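Local coordinates for aerotolerance-related membrane protein (Bacteroides fragilis, PDB 4JDU) that binds calcium through its von Willebrand factor type A domain, the part in this chain, and is a membrane protein probably involved in aerotolerance, at residues Val11-Asp16 / Asp48-Ile53. The protein carries 6 engineered substitutions. Residues are numbered along the deposited sequence; the frame is centred on the assembly and turned at random.
Sequences VMIALD and DKVGMI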
loop_
_atom_site.group_PDB
_atom_site.type_symbol
_atom_site.label_atom_id
_atom_site.label_comp_id
_atom_site.label_asym_id
_atom_site.label_seq_id
_atom_site.Cartn_x
_atom_site.Cartn_y
_atom_site.Cartn_z
ATOM N N VAL A 11 -12.731 -1.134 4.007
ATOM C CA VAL A 11 -11.273 -1.144 3.946
ATOM C C VAL A 11 -10.794 -0.542 2.632
ATOM O O VAL A 11 -11.133 -1.039 1.558
ATOM C CB VAL A 11 -10.716 -2.583 4.067
ATOM C CG1 VAL A 11 -9.187 -2.583 3.999
ATOM C CG2 VAL A 11 -11.196 -3.230 5.358
HETATM N N MSE A 12 -10.017 0.532 2.706
HETATM C CA MSE A 12 -9.437 1.105 1.500
HETATM C C MSE A 12 -7.968 0.744 1.421
HETATM O O MSE A 12 -7.161 1.139 2.279
HETATM C CB MSE A 12 -9.605 2.627 1.453
HETATM C CG MSE A 12 -8.934 3.255 0.251
HETATM SE SE MSE A 12 -9.645 2.576 -1.431
HETATM C CE MSE A 12 -11.482 3.138 -1.231
ATOM N N ILE A 13 -7.636 -0.030 0.392
ATOM C CA ILE A 13 -6.252 -0.373 0.105
ATOM C C ILE A 13 -5.611 0.794 -0.628
ATOM O O ILE A 13 -6.190 1.349 -1.563
ATOM C CB ILE A 13 -6.164 -1.617 -0.799
ATOM C CG1 ILE A 13 -6.932 -2.788 -0.188
ATOM C CG2 ILE A 13 -4.709 -1.999 -1.046
ATOM C CD1 ILE A 13 -6.368 -3.260 1.142
ATOM N N ALA A 14 -4.418 1.187 -0.199
ATOM C CA ALA A 14 -3.630 2.153 -0.961
ATOM C C ALA A 14 -2.323 1.480 -1.350
ATOM O O ALA A 14 -1.455 1.270 -0.497
ATOM C CB ALA A 14 -3.376 3.421 -0.143
ATOM N N LEU A 15 -2.207 1.118 -2.624
ATOM C CA LEU A 15 -1.071 0.339 -3.112
ATOM C C LEU A 15 -0.066 1.208 -3.840
ATOM O O LEU A 15 -0.398 1.857 -4.833
ATOM C CB LEU A 15 -1.547 -0.776 -4.044
ATOM C CG LEU A 15 -0.467 -1.582 -4.783
ATOM C CD1 LEU A 15 0.373 -2.396 -3.816
ATOM C CD2 LEU A 15 -1.148 -2.490 -5.768
ATOM N N ASP A 16 1.164 1.204 -3.343
ATOM C CA ASP A 16 2.302 1.846 -3.999
ATOM C C ASP A 16 2.631 1.107 -5.302
ATOM O O ASP A 16 2.968 -0.077 -5.272
ATOM C CB ASP A 16 3.494 1.742 -3.036
ATOM C CG ASP A 16 4.652 2.644 -3.403
ATOM O OD1 ASP A 16 4.859 2.930 -4.600
ATOM O OD2 ASP A 16 5.389 3.047 -2.468
ATOM N N ASP A 48 -17.070 -7.446 4.943
ATOM C CA ASP A 48 -16.441 -6.158 4.714
ATOM C C ASP A 48 -16.654 -5.657 3.289
ATOM O O ASP A 48 -17.077 -6.410 2.410
ATOM C CB ASP A 48 -14.947 -6.252 5.026
ATOM C CG ASP A 48 -14.683 -6.751 6.432
ATOM O OD1 ASP A 48 -15.472 -6.407 7.334
ATOM O OD2 ASP A 48 -13.695 -7.490 6.635
ATOM N N LYS A 49 -16.380 -4.373 3.079
ATOM C CA LYS A 49 -16.304 -3.804 1.741
ATOM C C LYS A 49 -14.871 -3.364 1.503
ATOM O O LYS A 49 -14.164 -2.987 2.443
ATOM C CB LYS A 49 -17.256 -2.616 1.601
ATOM C CG LYS A 49 -18.724 -3.002 1.650
ATOM C CD LYS A 49 -19.614 -1.780 1.474
ATOM C CE LYS A 49 -21.090 -2.138 1.599
ATOM N NZ LYS A 49 -21.957 -0.928 1.513
ATOM N N VAL A 50 -14.426 -3.423 0.252
ATOM C CA VAL A 50 -13.047 -3.073 -0.062
ATOM C C VAL A 50 -12.965 -2.149 -1.275
ATOM O O VAL A 50 -13.764 -2.245 -2.212
ATOM C CB VAL A 50 -12.176 -4.342 -0.294
ATOM C CG1 VAL A 50 -12.638 -5.096 -1.533
ATOM C CG2 VAL A 50 -10.697 -3.994 -0.398
ATOM N N GLY A 51 -11.998 -1.238 -1.232
ATOM C CA GLY A 51 -11.695 -0.395 -2.371
ATOM C C GLY A 51 -10.202 -0.384 -2.606
ATOM O O GLY A 51 -9.428 -0.860 -1.764
HETATM N N MSE A 52 -9.779 0.145 -3.749
HETATM C CA MSE A 52 -8.353 0.224 -4.016
HETATM C C MSE A 52 -7.915 1.485 -4.725
HETATM O O MSE A 52 -8.428 1.836 -5.798
HETATM C CB MSE A 52 -7.864 -0.993 -4.799
HETATM C CG MSE A 52 -6.327 -1.001 -4.978
HETATM SE SE MSE A 52 -5.542 -2.668 -5.587
HETATM C CE MSE A 52 -6.502 -2.843 -7.256
ATOM N N ILE A 53 -6.926 2.123 -4.117
ATOM C CA ILE A 53 -6.207 3.259 -4.660
ATOM C C ILE A 53 -4.815 2.777 -5.056
ATOM O O ILE A 53 -4.227 1.934 -4.372
ATOM C CB ILE A 53 -6.101 4.351 -3.575
ATOM C CG1 ILE A 53 -7.433 5.091 -3.481
ATOM C CG2 ILE A 53 -4.957 5.331 -3.848
ATOM C CD1 ILE A 53 -7.606 5.842 -2.188
#
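Val11 to Leu15 and Lys49 to Ile53 run side by side as parallel strands, their axes 23° apart, joined by five backbone hydrogen bonds. Val11 and Ile13 use both N and O, Leu15 its N: Val11 N reaches Lys49 O, Gly51 N reaches Val11 O, Ile13 N reaches Gly51 O, Ile53 N reaches Ile13 O, and Leu15 N closes the ladder on Ile53 O at 2.8 Å. The bonds become straighter along the pair, the N-H...O angle reaching 177° at Leu15 N. Weaker CA-H...O contacts supplement them, the shortest from Val50 CA to Val11 O at 3.2 Å.

On the face bearing Met12, Ala14 and Ile53, Gly51, with no side chain, is consistent with the path of selenomethionine Met12, though both residues are modelled in two conformers and the fit is that of the copies given. With CG anti to the backbone N (chi1 176°) and bends at both following torsions, the chain lays SE over the Gly51-Met52 peptide and CE over Gly51 CA. Ile53 crosses it at about a right angle, its CD1 3.8 Å from Met12 CG, while small Ala14 lies beside Ile53 CG2.

The other face carries branched and long apolar residues, which pack against helix 37-43: Ile13 on Ile38 and Leu41, Leu15 on Ile38, Val50 on Val42. Val50 CG2 meets Ile13 CG1 at 4.0 Å in the Ile13 conformer given, and Met52 passes its CG by Ile13 CB and its SE by Leu15 CD2.

Strand 109-116 flanks 9-16 on its other edge, so the pair belongs to the central, mostly parallel sheet of the Rossmann-like von Willebrand factor type A fold; beyond Asp16, which hydrogen-bonds Ser18, the first strand leads into the calcium site.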